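Local coordinates for polyamine export protein (Haemophilus ducreyi, PDB 2P4P), which may facilitate the efflux of cadaverine and putrescine from the cytoplasm, this chain being its CorC_HlyC (transporter-associated) domain, at residues A[67-70]-A[75-78]. Residues are numbered along the deposited sequence; the frame is centred on the assembly and turned at random.
Sequences IIDT and IDQL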
ATOM      1  N   ILE A  67       1.051  -5.005   6.325  1.00 23.62           N
ATOM      2  CA  ILE A  67       2.043  -3.900   6.437  1.00 22.70           C
ATOM      3  C   ILE A  67       2.457  -3.349   5.059  1.00 23.35           C
ATOM      4  O   ILE A  67       2.942  -4.088   4.193  1.00 22.94           O
ATOM      5  CB  ILE A  67       3.325  -4.312   7.218  1.00 22.67           C
ATOM      6  CG1 ILE A  67       3.007  -4.719   8.655  1.00 22.30           C
ATOM      7  CG2 ILE A  67       4.396  -3.177   7.139  1.00 22.62           C
ATOM      8  CD1 ILE A  67       4.257  -5.309   9.391  1.00 22.00           C
ATOM      9  N   ILE A  68       2.250  -2.052   4.839  1.00 23.89           N
ATOM     10  CA  ILE A  68       2.685  -1.458   3.581  1.00 25.14           C
ATOM     11  C   ILE A  68       4.133  -0.988   3.711  1.00 25.58           C
ATOM     12  O   ILE A  68       4.970  -1.225   2.829  1.00 24.65           O
ATOM     13  CB  ILE A  68       1.702  -0.342   3.079  1.00 25.68           C
ATOM     14  CG1 ILE A  68       0.358  -0.988   2.689  1.00 26.60           C
ATOM     15  CG2 ILE A  68       2.323   0.522   1.921  1.00 26.51           C
ATOM     16  CD1 ILE A  68       0.491  -2.261   1.773  1.00 26.08           C
ATOM     17  N   ASP A  69       4.422  -0.339   4.825  1.00 26.43           N
ATOM     18  CA  ASP A  69       5.794   0.019   5.145  1.00 28.19           C
ATOM     19  C   ASP A  69       6.037   0.215   6.652  1.00 28.20           C
ATOM     20  O   ASP A  69       5.122   0.544   7.414  1.00 27.79           O
ATOM     21  CB  ASP A  69       6.215   1.243   4.329  1.00 28.24           C
ATOM     22  CG  ASP A  69       5.641   2.541   4.865  1.00 31.45           C
ATOM     23  OD1 ASP A  69       6.434   3.340   5.390  1.00 34.16           O
ATOM     24  OD2 ASP A  69       4.416   2.779   4.768  1.00 33.53           O
ATOM     25  N   THR A  70       7.280  -0.012   7.059  1.00 27.65           N
ATOM     26  CA  THR A  70       7.723   0.326   8.392  1.00 28.20           C
ATOM     27  C   THR A  70       8.641   1.560   8.301  1.00 27.98           C
ATOM     28  O   THR A  70       9.258   1.825   7.260  1.00 28.20           O
ATOM     29  CB  THR A  70       8.465  -0.843   9.108  1.00 28.88           C
ATOM     30  OG1 THR A  70       9.712  -1.105   8.451  1.00 29.73           O
ATOM     31  CG2 THR A  70       7.601  -2.134   9.143  1.00 28.11           C
ATOM     32  N   ILE A  75       5.176   0.160  12.402  1.00 23.47           N
ATOM     33  CA  ILE A  75       4.337   0.043  11.225  1.00 25.24           C
ATOM     34  C   ILE A  75       3.857   1.454  10.932  1.00 25.77           C
ATOM     35  O   ILE A  75       3.203   2.099  11.767  1.00 27.80           O
ATOM     36  CB  ILE A  75       3.161  -0.964  11.437  1.00 25.00           C
ATOM     37  CG1 ILE A  75       3.735  -2.370  11.693  1.00 25.31           C
ATOM     38  CG2 ILE A  75       2.191  -0.913  10.263  1.00 25.40           C
ATOM     39  CD1 ILE A  75       2.733  -3.465  12.085  1.00 25.37           C
ATOM     40  N   ASP A  76       4.262   1.965   9.778  1.00 26.39           N
ATOM     41  CA  ASP A  76       3.979   3.338   9.360  1.00 26.81           C
ATOM     42  C   ASP A  76       2.606   3.379   8.640  1.00 26.61           C
ATOM     43  O   ASP A  76       1.714   4.177   9.005  1.00 26.04           O
ATOM     44  CB  ASP A  76       5.145   3.798   8.466  1.00 27.68           C
ATOM     45  CG  ASP A  76       4.926   5.139   7.818  1.00 30.33           C
ATOM     46  OD1 ASP A  76       4.431   6.080   8.476  1.00 33.80           O
ATOM     47  OD2 ASP A  76       5.297   5.268   6.636  1.00 35.19           O
ATOM     48  N   GLN A  77       2.455   2.518   7.637  1.00 25.98           N
ATOM     49  CA  GLN A  77       1.179   2.361   6.910  1.00 26.50           C
ATOM     50  C   GLN A  77       0.784   0.915   6.741  1.00 25.72           C
ATOM     51  O   GLN A  77       1.631   0.062   6.506  1.00 26.15           O
ATOM     52  CB  GLN A  77       1.262   2.977   5.525  1.00 26.32           C
ATOM     53  CG  GLN A  77       1.346   4.469   5.539  1.00 29.23           C
ATOM     54  CD  GLN A  77       1.472   5.034   4.150  1.00 31.89           C
ATOM     55  OE1 GLN A  77       0.620   5.777   3.704  1.00 36.45           O
ATOM     56  NE2 GLN A  77       2.525   4.667   3.459  1.00 33.81           N
ATOM     57  N   LEU A  78      -0.520   0.656   6.807  1.00 26.05           N
ATOM     58  CA  LEU A  78      -1.064  -0.657   6.564  1.00 25.81           C
ATOM     59  C   LEU A  78      -2.290  -0.570   5.647  1.00 25.76           C
ATOM     60  O   LEU A  78      -2.884   0.490   5.480  1.00 26.00           O
ATOM     61  CB  LEU A  78      -1.475  -1.313   7.881  1.00 25.76           C
ATOM     62  CG  LEU A  78      -2.469  -0.487   8.706  1.00 25.64           C
ATOM     63  CD1 LEU A  78      -3.740  -1.285   9.017  1.00 27.34           C
ATOM     64  CD2 LEU A  78      -1.801   0.085   9.969  1.00 25.31           C
TER
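I68 and D69 both turn their backbone N-H toward the carbonyl of Q77, the first of two classic beta bulges in this antiparallel hairpin of strands 66-71 and 74-81. I68 N lies 2.8 Å from Q77 O; D69 N comes to the same oxygen, from the same face of the carbonyl plane, over a longer 3.3 Å. The second bulge reverses the roles: D76 N sits 2.9 Å from D69 O, and Q77 N adds a weak bond to that acceptor. Two oxygens thus gather four N-H groups, and the second bulge leaves the D76 side chain beside that of D69.

The closed, buried part is the apolar face, where I67 and I75 cross at about a right angle. Each has CG1 anti to its carbonyl carbon (chi1 -61° and -63°), and the extended ends meet at I67 CD1 to I75 CD1, 3.6 Å, both against M44 of helix 40-48.

The other face is polar and partly open at D76 and Q77, and it lies against the second subunit, whose D69 packs on this one. D69, T70 and E71 form a magnesium site of this protein; here a magnesium ion lies about 4 Å from the D69 side chain, not bound to this chain. D69 OD1 and D76 OD2 are 2.6 Å apart, their carboxylate planes perpendicular. Q77 NE2 also bonds I68 O of the second subunit; within the hairpin it meets D69 OD2 at 3.0 Å, on the syn side but well out of the carboxylate plane, with a nearly straight N-H...O angle of 175°.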